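Acetyltransferase, GNAT family (Enterococcus faecalis, PDB 1U6M) probably catalyses transfer of an acyl group, most likely acetyl from acetyl-coenzyme A, to an acceptor molecule that remains undefined. Local coordinates at residues A[70-75]-A[116-121]; A[7-12]-A[54-59]; A[170-175]-A[184-189]; A[75-80]-A[110-115]; A[40-45]-A[92-97]. All blocks are in the same frame, centred on the assembly; numbering follows the deposited sequence.

Contacts 1, 3 and 4 lie within the central sheet of a GNAT fold, and contact 2 adjoins it. Contacts 1 and 4 are successive parts of one antiparallel strand pair, 67-76 with 112-120; they share Tyr75, and their centres lie about 15 Å apart. Contact 2 ties a loop to the start of strand 59-64 and meets contact 4 through the Arg58-Asp79 salt bridge. Contact 3, the C-terminal hairpin, touches contact 4 where His184 approaches Glu112. Contact 5 lies at the periphery, its centre about 35 Å from that of contact 3. A sulfate, probably from the crystallisation liquor, lies about 4 Å from the side chain of Val120 in contact 1, consistent with an anion pocket where relatives hold the coenzyme A pyrophosphate.

Contact 1. Residues A[70-75]-A[116-121]; sequences GIAVGY and DTISVD
Val73 O receives two backbone N-H groups from the opposite strand, Asp116 N at 2.8 Å and Thr117 N at 3.1 Å from Val73 O. Two residues thus face one, which defines a classic beta bulge. Beyond it the antiparallel pairing is regular: Val73 exchanges bonds with Thr117, and Ile71 with Ser119. The methyl groups Val73 CG2 and Thr117 CG2 lie side by side at 3.8 Å, while Ile71 CG1 rests 4.0 Å from Ser119 CB. On the other face Ala72 CB meets Ile118 CG1 at 4.1 Å.

The bulge also carries the polar end of the contact. With its CG anti to the backbone N (chi1 -172°), Asp116 directs its carboxylate to the edge of the Tyr75 ring, where Tyr75 OH donates to Asp116 OD1 over 2.7 Å. The hydroxyl arrives on the anti side of that oxygen, somewhat out of the carboxylate plane, and the ring and carboxylate planes stand 69° apart. Arg53 forms a salt bridge with the same oxygen, so two partners hold the group.

A bulge in the strand equivalent to 112-120 recurs in GNAT enzymes, next to where the sheet opens for acetyl-coenzyme A; the same role is probable here. Helix 12-25 packs against the face bearing Ile71, Thr117 and Ser119 through Leu18 and Ile22, and strand 59-64 bonds to the far edge of strand 67-76.

Contact 2. Residues A[7-12]-A[54-59]; sequences ATKEDG and YGYQRI
Tyr56 illustrates how an aromatic ring can pack against main chain, here residues Ala7 to Lys9. Its CB lies 3.3 Å from Thr8 O and also touches the methyl of Ala7. The first torsion, 72°, sets CG between the backbone N and carbonyl carbon and turns the ring against the 7-9 backbone, with CG 3.5 Å from Thr8 C. Farther out the two ring flanks part company: Tyr56 CD1 approaches Ala7 O at 3.4 Å, whereas Tyr56 CD2 lies 3.6 Å from Lys9 CA and Tyr56 CE2 3.8 Å from Lys9 CB. The peptide N of Lys9 stands over the ring centre.

Where outer strand 3-6 runs out beside antiparallel strand 59-64, Ala7 N donates a nearly straight bond (172°) of 2.8 Å to Ile59 O, from above the carbonyl plane. Just ahead of helix 12-25, Asp11 OD2 accepts from Thr8 N and pairs with Arg5. Chemically, then, one backbone hydrogen bond supplies the polar link between the segments, and ring-to-peptide and methyl contacts the rest.

Contact 3. Residues A[170-175]-A[184-189]; sequences KDVTTM and HMQKEV
His184 O is shared by two consecutive donors, Val172 N at 2.8 Å and Thr173 N at a longer 3.3 Å from His184 O. This is a classic beta bulge, and it shifts the register by one residue between the Asp171-Met185 and Thr173-His184 pairs. Val172 N sits nearly in line with the C=O bond; Thr173 N is tilted from the carbonyl plane. On one side of the bulge Lys170 and Gln186 exchange two backbone bonds, and on the other His184 N donates to Thr173 O.

The segments 170-175 and 184-188 run at 135° to each other and belong to the C-terminal beta hairpin of the GNAT fold, with 180-188 inserted between 148-154 and the edge strand 170-177. Paired side chains lie aslant to one another. Asp171 OD1 lies 3.3 Å from Met185 CE, while the other carboxylate oxygen forms a salt bridge with Arg161 that anchors the group. Val172 CG2 rests 3.9 Å from Gln186 CG. Met175, its chain extended past CG, brings CE to 3.8 Å from His184 CD2, and its sulfur approaches the imidazole obliquely. His184 NE2 itself has a weak hydrogen bond to Glu112.

Contact 4. Residues A[75-80]-A[110-115]; sequences YPAEDE and PNEWYL
At the end of the antiparallel pairing between strands 67-76 and 112-120, Tyr75 and Tyr114 form a hydrogen-bonded pair: Tyr75 N to Tyr114 O spans 3.0 Å, and Tyr114 N to Tyr75 O 2.7 Å. Past the non-hydrogen-bonded pair Pro76-Trp113, Ala77 N reaches Glu112 O at 3.1 Å, and the chain then turns into the 3-10 segment. The two phenol side chains run alongside each other. Tyr75 CZ lies at the edge of the Tyr114 ring, and Tyr75 OH, which bonds Asp116, is 3.5 Å from Tyr114 CD1, with the ring planes 51° apart.

In the GNAT fold strand 112-120 sits at the centre of the sheet, with 148-154 running parallel on its other side. Trp113 and Pro76 lie on the other face from the tyrosine side chains. A chi1 of -169° swings the indole against the neighbouring strand's backbone: Tyr75 N stands over one face near the rim, and Pro76 CD lies 4.1 Å from Trp113 CD1. Leu137, Val140 and Ala141 of helix 137-142 also pack against the indole. Glu112 OE1 accepts from Leu109 N.

Contact 5. Residues A[40-45]-A[92-97]; sequences IDLLAE and KKHGLA
The imidazole of His94 has Leu42 over one face and Glu45 OE1 at its edge, in plane. The methyl Leu42 CD2 sits 3.8 Å from His94 CG, offset from the ring centre, in a CH-pi contact. His94 NE2 donates to Glu45 OE2 over 2.7 Å. That bond is bent (133°): it meets the syn side of the oxygen, which is tilted from the imidazole plane, and the two flat groups are 71° apart. Glu45 reaches this far because its side chain is fully extended, starting from a chi1 of -175°.

A water bridges Glu45 OE1 and Lys93 NZ, linking the two charges indirectly, though its distance to the carboxylate is short and uncertain. Alongside, Leu42 CD1 touches Leu96 CD2 at 4.2 Å. The positive phi of Gly95 completes a Schellman motif that ends helix 85-93, with His94 and Leu96 flanking the glycine. At the protein surface, helix 36-47 thus lies between that helix terminus, where Leu42 also meets Val90 and Phe91, and helix 12-25, which Leu43 touches at Ala16.

Contact 1. Residues A[70-75]-A[116-121]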
# COMPACT_ATOMS: atom_id res chain seq x y z
N GLY A 70 8.00 4.51 7.92
CA GLY A 70 6.74 4.59 7.14
C GLY A 70 7.06 4.19 5.69
O GLY A 70 8.21 4.29 5.22
N ILE A 71 6.03 3.71 4.98
CA ILE A 71 6.15 3.34 3.59
C ILE A 71 4.93 3.90 2.83
O ILE A 71 3.86 4.04 3.38
CB ILE A 71 6.23 1.79 3.43
CG1 ILE A 71 4.93 1.07 3.88
CG2 ILE A 71 7.53 1.25 4.08
CD1 ILE A 71 5.02 -0.48 3.77
N ALA A 72 5.13 4.23 1.56
CA ALA A 72 4.07 4.62 0.66
C ALA A 72 4.16 3.58 -0.42
O ALA A 72 5.26 3.34 -0.98
CB ALA A 72 4.35 5.97 0.05
N VAL A 73 3.03 2.96 -0.73
CA VAL A 73 2.91 1.83 -1.67
C VAL A 73 1.83 2.10 -2.75
O VAL A 73 0.72 2.54 -2.40
CB VAL A 73 2.44 0.51 -0.96
CG1 VAL A 73 2.56 -0.69 -2.00
CG2 VAL A 73 3.26 0.28 0.28
N GLY A 74 2.17 1.87 -4.02
CA GLY A 74 1.25 2.12 -5.10
C GLY A 74 1.77 1.53 -6.42
O GLY A 74 2.91 1.02 -6.49
N TYR A 75 0.94 1.63 -7.48
CA TYR A 75 1.22 0.91 -8.72
C TYR A 75 0.36 1.53 -9.81
O TYR A 75 -0.73 2.10 -9.50
CB TYR A 75 0.92 -0.63 -8.59
CG TYR A 75 -0.29 -0.95 -7.71
CD1 TYR A 75 -1.60 -0.87 -8.23
CD2 TYR A 75 -0.12 -1.31 -6.36
CE1 TYR A 75 -2.74 -1.09 -7.38
CE2 TYR A 75 -1.25 -1.54 -5.52
CZ TYR A 75 -2.53 -1.43 -6.04
OH TYR A 75 -3.63 -1.65 -5.21
N ASP A 116 -2.01 2.71 -2.97
CA ASP A 116 -2.57 1.60 -2.21
C ASP A 116 -2.55 1.90 -0.69
O ASP A 116 -3.54 1.78 -0.02
CB ASP A 116 -1.71 0.37 -2.51
CG ASP A 116 -2.29 -0.89 -1.92
OD1 ASP A 116 -2.60 -1.82 -2.68
OD2 ASP A 116 -2.46 -0.97 -0.70
N THR A 117 -1.37 2.27 -0.16
CA THR A 117 -1.28 2.53 1.23
C THR A 117 -0.15 3.46 1.65
O THR A 117 0.93 3.44 1.09
CB THR A 117 -1.31 1.22 2.09
OG1 THR A 117 -1.58 1.65 3.44
CG2 THR A 117 0.02 0.57 2.22
N ILE A 118 -0.43 4.29 2.65
CA ILE A 118 0.66 4.98 3.39
C ILE A 118 0.59 4.46 4.82
O ILE A 118 -0.46 4.56 5.46
CB ILE A 118 0.54 6.55 3.35
CG1 ILE A 118 0.91 7.08 1.94
CG2 ILE A 118 1.39 7.16 4.46
CD1 ILE A 118 0.44 8.44 1.65
N SER A 119 1.67 3.86 5.28
CA SER A 119 1.72 3.23 6.59
C SER A 119 2.86 3.78 7.39
O SER A 119 3.97 3.75 6.93
CB SER A 119 2.01 1.74 6.48
OG SER A 119 0.80 1.15 6.11
N VAL A 120 2.57 4.22 8.61
CA VAL A 120 3.59 4.73 9.51
C VAL A 120 3.69 3.79 10.68
O VAL A 120 2.66 3.48 11.31
CB VAL A 120 3.18 6.14 10.06
CG1 VAL A 120 4.31 6.69 10.97
CG2 VAL A 120 2.89 7.04 8.88
N ASP A 121 4.92 3.35 10.97
CA ASP A 121 5.23 2.64 12.22
C ASP A 121 4.60 3.34 13.45
O ASP A 121 4.69 4.56 13.60
CB ASP A 121 6.73 2.51 12.35
CG ASP A 121 7.13 1.54 13.44
OD1 ASP A 121 6.68 1.69 14.60
OD2 ASP A 121 7.91 0.61 13.15

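Contact 2. Residues A[7-12]-A[54-59]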
# COMPACT_ATOMS: atom_id res chain seq x y z
N ALA A 7 12.37 1.54 -1.44
CA ALA A 7 12.65 0.35 -0.65
C ALA A 7 13.70 -0.55 -1.34
O ALA A 7 13.88 -0.47 -2.56
CB ALA A 7 11.38 -0.42 -0.36
N THR A 8 14.41 -1.35 -0.55
CA THR A 8 15.31 -2.34 -1.13
C THR A 8 14.81 -3.70 -0.70
O THR A 8 13.88 -3.81 0.11
CB THR A 8 16.78 -2.15 -0.65
OG1 THR A 8 16.84 -2.29 0.80
CG2 THR A 8 17.29 -0.75 -1.00
N LYS A 9 15.46 -4.74 -1.21
CA LYS A 9 15.13 -6.08 -0.93
C LYS A 9 15.28 -6.34 0.57
O LYS A 9 14.50 -7.11 1.12
CB LYS A 9 16.00 -7.02 -1.79
CG LYS A 9 15.58 -8.52 -1.72
CD LYS A 9 16.64 -9.46 -2.27
CE LYS A 9 16.53 -10.84 -1.55
NZ LYS A 9 16.86 -12.04 -2.47
N GLU A 10 16.24 -5.68 1.23
CA GLU A 10 16.44 -5.85 2.70
C GLU A 10 15.43 -5.14 3.61
O GLU A 10 15.38 -5.37 4.86
CB GLU A 10 17.87 -5.58 3.14
CG GLU A 10 18.72 -4.78 2.20
CD GLU A 10 19.18 -5.59 0.97
OE1 GLU A 10 19.25 -6.82 1.06
OE2 GLU A 10 19.46 -4.98 -0.08
N ASP A 11 14.57 -4.33 3.01
CA ASP A 11 13.43 -3.79 3.74
C ASP A 11 12.26 -4.77 3.88
O ASP A 11 11.20 -4.39 4.39
CB ASP A 11 12.95 -2.51 3.07
CG ASP A 11 13.99 -1.39 3.09
OD1 ASP A 11 14.68 -1.14 4.13
OD2 ASP A 11 14.13 -0.77 2.04
N GLY A 12 12.44 -6.02 3.46
CA GLY A 12 11.39 -7.05 3.52
C GLY A 12 10.73 -7.23 4.87
O GLY A 12 9.50 -7.15 4.96
N TYR A 54 3.23 -5.39 -2.43
CA TYR A 54 4.18 -4.78 -1.54
C TYR A 54 5.57 -5.16 -1.92
O TYR A 54 6.40 -5.29 -1.03
CB TYR A 54 3.89 -5.22 -0.08
CG TYR A 54 2.48 -4.88 0.35
CD1 TYR A 54 2.05 -3.55 0.45
CD2 TYR A 54 1.56 -5.86 0.66
CE1 TYR A 54 0.72 -3.22 0.85
CE2 TYR A 54 0.23 -5.52 1.03
CZ TYR A 54 -0.15 -4.21 1.11
OH TYR A 54 -1.44 -3.88 1.49
N GLY A 55 5.83 -5.39 -3.21
CA GLY A 55 7.18 -5.61 -3.68
C GLY A 55 8.01 -4.38 -3.36
O GLY A 55 7.50 -3.27 -3.47
N TYR A 56 9.28 -4.55 -2.98
CA TYR A 56 10.12 -3.36 -2.70
C TYR A 56 10.13 -2.34 -3.83
O TYR A 56 10.14 -1.16 -3.61
CB TYR A 56 11.53 -3.69 -2.19
CG TYR A 56 12.43 -4.26 -3.25
CD1 TYR A 56 13.19 -3.43 -4.05
CD2 TYR A 56 12.56 -5.63 -3.39
CE1 TYR A 56 14.03 -3.95 -5.02
CE2 TYR A 56 13.38 -6.18 -4.38
CZ TYR A 56 14.12 -5.34 -5.19
OH TYR A 56 14.95 -5.87 -6.18
N GLN A 57 10.05 -2.79 -5.07
CA GLN A 57 10.08 -1.89 -6.19
C GLN A 57 8.88 -0.96 -6.30
O GLN A 57 8.89 -0.00 -7.07
CB GLN A 57 10.29 -2.70 -7.44
CG GLN A 57 11.71 -3.17 -7.48
CD GLN A 57 11.98 -4.15 -8.60
OE1 GLN A 57 12.78 -5.09 -8.42
NE2 GLN A 57 11.35 -3.93 -9.79
N ARG A 58 7.83 -1.27 -5.55
CA ARG A 58 6.59 -0.50 -5.57
C ARG A 58 6.54 0.47 -4.41
O ARG A 58 5.57 1.23 -4.27
CB ARG A 58 5.39 -1.47 -5.48
CG ARG A 58 5.28 -2.41 -6.64
CD ARG A 58 3.82 -2.83 -6.80
NE ARG A 58 3.60 -3.90 -7.79
CZ ARG A 58 3.51 -3.71 -9.12
NH1 ARG A 58 3.68 -2.50 -9.64
NH2 ARG A 58 3.23 -4.72 -9.94
N ILE A 59 7.58 0.45 -3.59
CA ILE A 59 7.56 1.12 -2.30
C ILE A 59 8.59 2.29 -2.10
O ILE A 59 9.81 2.19 -2.42
CB ILE A 59 7.73 0.09 -1.13
CG1 ILE A 59 6.60 -0.95 -1.20
CG2 ILE A 59 7.70 0.80 0.20
CD1 ILE A 59 6.60 -2.00 -0.10

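Contact 3. Residues A[170-175]-A[184-189]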
# COMPACT_ATOMS: atom_id res chain seq x y z
N LYS A 170 -8.91 15.77 -5.85
CA LYS A 170 -10.29 16.14 -6.21
C LYS A 170 -11.11 14.88 -6.34
O LYS A 170 -10.68 13.94 -6.98
CB LYS A 170 -10.37 16.82 -7.58
CG LYS A 170 -9.32 17.84 -7.91
CD LYS A 170 -9.75 19.19 -7.46
CE LYS A 170 -8.69 20.19 -7.77
NZ LYS A 170 -8.96 21.38 -6.89
N ASP A 171 -12.31 14.91 -5.75
CA ASP A 171 -13.29 13.86 -5.86
C ASP A 171 -13.58 13.58 -7.30
O ASP A 171 -13.80 14.52 -8.05
CB ASP A 171 -14.58 14.31 -5.19
CG ASP A 171 -14.58 14.07 -3.70
OD1 ASP A 171 -13.54 14.21 -3.02
OD2 ASP A 171 -15.67 13.74 -3.20
N VAL A 172 -13.58 12.30 -7.68
CA VAL A 172 -13.76 11.85 -9.08
C VAL A 172 -14.92 10.83 -9.19
O VAL A 172 -15.72 10.93 -10.10
CB VAL A 172 -12.44 11.30 -9.66
CG1 VAL A 172 -12.67 10.53 -11.00
CG2 VAL A 172 -11.42 12.42 -9.85
N THR A 173 -15.04 9.87 -8.26
CA THR A 173 -16.16 8.91 -8.23
C THR A 173 -16.41 8.46 -6.81
O THR A 173 -15.79 8.97 -5.89
CB THR A 173 -15.90 7.61 -9.07
OG1 THR A 173 -15.33 7.93 -10.35
CG2 THR A 173 -17.22 6.82 -9.30
N THR A 174 -17.31 7.49 -6.66
CA THR A 174 -17.64 6.83 -5.39
C THR A 174 -17.55 5.29 -5.59
O THR A 174 -17.99 4.77 -6.61
CB THR A 174 -19.07 7.22 -4.98
OG1 THR A 174 -19.26 8.63 -5.21
CG2 THR A 174 -19.31 6.96 -3.51
N MET A 175 -16.94 4.56 -4.65
CA MET A 175 -16.88 3.08 -4.72
C MET A 175 -17.45 2.45 -3.46
O MET A 175 -17.44 3.09 -2.41
CB MET A 175 -15.45 2.57 -4.93
CG MET A 175 -14.68 3.35 -5.96
SD MET A 175 -13.17 2.60 -6.59
CE MET A 175 -13.11 3.48 -8.15
N HIS A 184 -13.23 8.18 -4.47
CA HIS A 184 -12.02 8.03 -5.25
C HIS A 184 -11.64 9.43 -5.68
O HIS A 184 -12.47 10.15 -6.23
CB HIS A 184 -12.18 7.08 -6.43
CG HIS A 184 -10.89 6.63 -7.04
ND1 HIS A 184 -10.22 7.36 -8.01
CD2 HIS A 184 -10.15 5.51 -6.84
CE1 HIS A 184 -9.12 6.71 -8.37
NE2 HIS A 184 -9.05 5.59 -7.67
N MET A 185 -10.40 9.83 -5.35
CA MET A 185 -9.89 11.15 -5.58
C MET A 185 -8.65 11.06 -6.50
O MET A 185 -7.97 10.05 -6.53
CB MET A 185 -9.53 11.84 -4.26
CG MET A 185 -10.65 11.85 -3.16
SD MET A 185 -10.13 12.73 -1.62
CE MET A 185 -10.38 14.43 -2.19
N GLN A 186 -8.40 12.08 -7.31
CA GLN A 186 -7.21 12.10 -8.14
C GLN A 186 -6.58 13.44 -8.07
O GLN A 186 -7.24 14.43 -7.80
CB GLN A 186 -7.53 11.80 -9.59
CG GLN A 186 -8.07 10.40 -9.78
CD GLN A 186 -8.15 10.00 -11.23
OE1 GLN A 186 -8.02 8.83 -11.54
NE2 GLN A 186 -8.34 10.96 -12.11
N LYS A 187 -5.29 13.48 -8.33
CA LYS A 187 -4.56 14.70 -8.39
C LYS A 187 -3.80 14.65 -9.68
O LYS A 187 -3.16 13.66 -9.97
CB LYS A 187 -3.58 14.75 -7.22
CG LYS A 187 -2.67 15.90 -7.29
CD LYS A 187 -1.65 15.91 -6.18
CE LYS A 187 -0.74 17.16 -6.36
NZ LYS A 187 0.13 17.15 -5.25
N GLU A 188 -3.86 15.72 -10.45
CA GLU A 188 -3.13 15.79 -11.71
C GLU A 188 -1.61 15.91 -11.51
O GLU A 188 -1.12 16.54 -10.57
CB GLU A 188 -3.67 16.95 -12.58
CG GLU A 188 -5.05 16.69 -13.23
CD GLU A 188 -5.61 17.94 -14.02
OE1 GLU A 188 -4.88 18.98 -14.12
OE2 GLU A 188 -6.78 17.86 -14.53
N VAL A 189 -0.87 15.30 -12.42
CA VAL A 189 0.58 15.17 -12.31
C VAL A 189 1.25 15.68 -13.62
O VAL A 189 0.71 15.48 -14.70
CB VAL A 189 0.93 13.67 -11.94
CG1 VAL A 189 2.37 13.34 -12.15
CG2 VAL A 189 0.50 13.37 -10.49

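Contact 4. Residues A[75-80]-A[110-115]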
# COMPACT_ATOMS: atom_id res chain seq x y z
N TYR A 75 0.94 1.63 -7.48
CA TYR A 75 1.22 0.91 -8.72
C TYR A 75 0.36 1.53 -9.81
O TYR A 75 -0.73 2.10 -9.50
CB TYR A 75 0.92 -0.63 -8.59
CG TYR A 75 -0.29 -0.95 -7.71
CD1 TYR A 75 -1.60 -0.87 -8.23
CD2 TYR A 75 -0.12 -1.31 -6.36
CE1 TYR A 75 -2.74 -1.09 -7.38
CE2 TYR A 75 -1.25 -1.54 -5.52
CZ TYR A 75 -2.53 -1.43 -6.04
OH TYR A 75 -3.63 -1.65 -5.21
N PRO A 76 0.81 1.40 -11.09
CA PRO A 76 -0.13 1.69 -12.25
C PRO A 76 -1.42 0.93 -12.08
O PRO A 76 -1.36 -0.21 -11.72
CB PRO A 76 0.62 1.19 -13.46
CG PRO A 76 2.18 1.37 -13.02
CD PRO A 76 2.19 1.06 -11.51
N ALA A 77 -2.57 1.55 -12.33
CA ALA A 77 -3.89 0.87 -12.26
C ALA A 77 -3.99 -0.45 -13.05
O ALA A 77 -4.72 -1.37 -12.65
CB ALA A 77 -4.97 1.80 -12.72
N GLU A 78 -3.32 -0.53 -14.20
CA GLU A 78 -3.37 -1.79 -15.00
C GLU A 78 -2.70 -2.98 -14.31
O GLU A 78 -2.91 -4.10 -14.76
CB GLU A 78 -2.79 -1.58 -16.41
CG GLU A 78 -1.31 -1.19 -16.45
CD GLU A 78 -1.05 0.31 -16.28
OE1 GLU A 78 0.11 0.71 -16.57
OE2 GLU A 78 -1.95 1.09 -15.83
N ASP A 79 -1.98 -2.75 -13.19
CA ASP A 79 -1.25 -3.82 -12.45
C ASP A 79 -2.10 -4.46 -11.38
O ASP A 79 -1.67 -5.38 -10.73
CB ASP A 79 0.02 -3.31 -11.74
CG ASP A 79 1.14 -2.99 -12.69
OD1 ASP A 79 0.95 -3.22 -13.87
OD2 ASP A 79 2.22 -2.48 -12.27
N GLU A 80 -3.32 -3.97 -11.19
CA GLU A 80 -4.14 -4.40 -10.06
C GLU A 80 -4.57 -5.89 -10.00
O GLU A 80 -4.93 -6.43 -8.92
CB GLU A 80 -5.41 -3.55 -9.97
CG GLU A 80 -5.85 -3.55 -8.47
CD GLU A 80 -7.19 -2.92 -8.18
OE1 GLU A 80 -7.56 -2.90 -6.98
OE2 GLU A 80 -7.85 -2.44 -9.15
N PRO A 110 -8.77 3.52 -14.53
CA PRO A 110 -7.76 3.45 -15.62
C PRO A 110 -6.83 4.67 -15.65
O PRO A 110 -7.26 5.76 -15.32
CB PRO A 110 -8.63 3.41 -16.91
CG PRO A 110 -9.95 2.90 -16.48
CD PRO A 110 -10.16 3.34 -15.05
N ASN A 111 -5.58 4.53 -16.05
CA ASN A 111 -4.72 5.72 -16.24
C ASN A 111 -4.20 6.55 -15.01
O ASN A 111 -3.49 7.55 -15.19
CB ASN A 111 -5.37 6.65 -17.29
CG ASN A 111 -5.71 5.90 -18.62
OD1 ASN A 111 -6.86 5.92 -19.08
ND2 ASN A 111 -4.70 5.21 -19.20
N GLU A 112 -4.54 6.15 -13.79
CA GLU A 112 -3.88 6.69 -12.60
C GLU A 112 -2.69 5.82 -12.15
O GLU A 112 -2.61 4.62 -12.47
CB GLU A 112 -4.91 6.89 -11.49
CG GLU A 112 -5.25 5.62 -10.75
CD GLU A 112 -6.54 5.69 -10.02
OE1 GLU A 112 -6.95 4.65 -9.48
OE2 GLU A 112 -7.17 6.75 -10.01
N TRP A 113 -1.72 6.43 -11.46
CA TRP A 113 -0.86 5.71 -10.53
C TRP A 113 -1.64 5.63 -9.21
O TRP A 113 -2.04 6.66 -8.65
CB TRP A 113 0.43 6.43 -10.35
CG TRP A 113 1.51 5.63 -9.60
CD1 TRP A 113 2.50 4.87 -10.15
CD2 TRP A 113 1.72 5.57 -8.17
NE1 TRP A 113 3.30 4.33 -9.16
CE2 TRP A 113 2.84 4.74 -7.94
CE3 TRP A 113 1.05 6.12 -7.07
CZ2 TRP A 113 3.32 4.47 -6.65
CZ3 TRP A 113 1.52 5.85 -5.77
CH2 TRP A 113 2.64 5.04 -5.57
N TYR A 114 -1.99 4.41 -8.80
CA TYR A 114 -2.87 4.26 -7.67
C TYR A 114 -2.10 4.11 -6.32
O TYR A 114 -1.20 3.24 -6.20
CB TYR A 114 -3.77 3.06 -7.86
CG TYR A 114 -4.68 2.82 -6.66
CD1 TYR A 114 -4.52 1.70 -5.83
CD2 TYR A 114 -5.69 3.72 -6.34
CE1 TYR A 114 -5.37 1.48 -4.74
CE2 TYR A 114 -6.55 3.49 -5.22
CZ TYR A 114 -6.36 2.38 -4.44
OH TYR A 114 -7.17 2.17 -3.34
N LEU A 115 -2.45 4.95 -5.34
CA LEU A 115 -1.88 4.88 -4.00
C LEU A 115 -2.65 3.85 -3.21
O LEU A 115 -3.76 4.08 -2.80
CB LEU A 115 -1.87 6.23 -3.29
CG LEU A 115 -1.54 6.26 -1.77
CD1 LEU A 115 -0.18 5.73 -1.52
CD2 LEU A 115 -1.72 7.72 -1.12

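Contact 5. Residues A[40-45]-A[92-97]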
# COMPACT_ATOMS: atom_id res chain seq x y z
N ILE A 40 4.70 -12.88 8.93
CA ILE A 40 5.74 -11.90 8.64
C ILE A 40 6.74 -12.51 7.67
O ILE A 40 7.05 -11.87 6.64
CB ILE A 40 6.34 -11.32 9.95
CG1 ILE A 40 5.27 -10.44 10.62
CG2 ILE A 40 7.64 -10.56 9.69
CD1 ILE A 40 5.67 -9.83 11.96
N ASP A 41 7.19 -13.74 7.91
CA ASP A 41 8.11 -14.42 6.98
C ASP A 41 7.57 -14.61 5.55
O ASP A 41 8.29 -14.47 4.57
CB ASP A 41 8.56 -15.79 7.57
CG ASP A 41 9.62 -15.62 8.74
OD1 ASP A 41 9.32 -14.98 9.77
OD2 ASP A 41 10.75 -16.13 8.65
N LEU A 42 6.28 -14.91 5.44
CA LEU A 42 5.63 -15.15 4.17
C LEU A 42 5.54 -13.83 3.40
O LEU A 42 5.95 -13.76 2.25
CB LEU A 42 4.21 -15.71 4.45
CG LEU A 42 4.11 -17.16 4.98
CD1 LEU A 42 2.65 -17.53 5.45
CD2 LEU A 42 4.63 -18.22 3.98
N LEU A 43 4.97 -12.80 4.02
CA LEU A 43 4.97 -11.44 3.50
C LEU A 43 6.35 -11.00 3.04
O LEU A 43 6.48 -10.54 1.89
CB LEU A 43 4.42 -10.47 4.58
CG LEU A 43 2.94 -10.67 4.89
CD1 LEU A 43 2.46 -9.91 6.19
CD2 LEU A 43 2.06 -10.29 3.61
N ALA A 44 7.39 -11.18 3.89
CA ALA A 44 8.79 -10.73 3.55
C ALA A 44 9.29 -11.40 2.35
O ALA A 44 9.89 -10.76 1.45
CB ALA A 44 9.75 -10.94 4.67
N GLU A 45 9.05 -12.69 2.27
CA GLU A 45 9.41 -13.42 1.06
C GLU A 45 8.67 -12.89 -0.17
O GLU A 45 9.26 -12.78 -1.22
CB GLU A 45 9.19 -14.93 1.26
CG GLU A 45 9.66 -15.79 0.08
CD GLU A 45 9.49 -17.31 0.31
OE1 GLU A 45 9.53 -18.05 -0.72
OE2 GLU A 45 9.32 -17.74 1.52
N LYS A 92 1.90 -21.43 -1.81
CA LYS A 92 2.06 -22.77 -2.41
C LYS A 92 3.43 -23.45 -2.12
O LYS A 92 3.49 -24.59 -1.70
CB LYS A 92 1.79 -22.70 -3.90
CG LYS A 92 2.14 -23.96 -4.68
CD LYS A 92 1.09 -24.19 -5.75
CE LYS A 92 1.64 -25.04 -6.90
NZ LYS A 92 0.65 -24.90 -8.01
N LYS A 93 4.52 -22.72 -2.31
CA LYS A 93 5.85 -23.10 -1.85
C LYS A 93 5.94 -23.61 -0.41
O LYS A 93 6.74 -24.50 -0.13
CB LYS A 93 6.82 -21.92 -2.02
CG LYS A 93 7.28 -21.74 -3.40
CD LYS A 93 8.50 -20.88 -3.39
CE LYS A 93 8.83 -20.51 -4.81
NZ LYS A 93 9.96 -19.55 -4.84
N HIS A 94 5.15 -23.04 0.49
CA HIS A 94 5.14 -23.35 1.93
C HIS A 94 4.01 -24.29 2.38
O HIS A 94 3.74 -24.40 3.59
CB HIS A 94 5.12 -22.04 2.74
CG HIS A 94 6.41 -21.30 2.60
ND1 HIS A 94 7.46 -21.46 3.49
CD2 HIS A 94 6.89 -20.53 1.59
CE1 HIS A 94 8.51 -20.79 3.05
NE2 HIS A 94 8.19 -20.21 1.91
N GLY A 95 3.36 -24.95 1.41
CA GLY A 95 2.31 -25.93 1.69
C GLY A 95 0.99 -25.39 2.13
O GLY A 95 0.21 -26.12 2.68
N LEU A 96 0.72 -24.10 1.95
CA LEU A 96 -0.57 -23.56 2.34
C LEU A 96 -1.52 -23.43 1.11
O LEU A 96 -1.05 -23.39 -0.03
CB LEU A 96 -0.41 -22.22 3.02
CG LEU A 96 0.20 -21.85 4.37
CD1 LEU A 96 0.01 -22.78 5.55
CD2 LEU A 96 1.62 -21.46 4.23
N ALA A 97 -2.83 -23.37 1.34
CA ALA A 97 -3.77 -23.23 0.23
C ALA A 97 -3.55 -21.90 -0.51
O ALA A 97 -3.42 -20.83 0.07
CB ALA A 97 -5.22 -23.42 0.69
O HOH W 1 10.04 -17.33 -3.07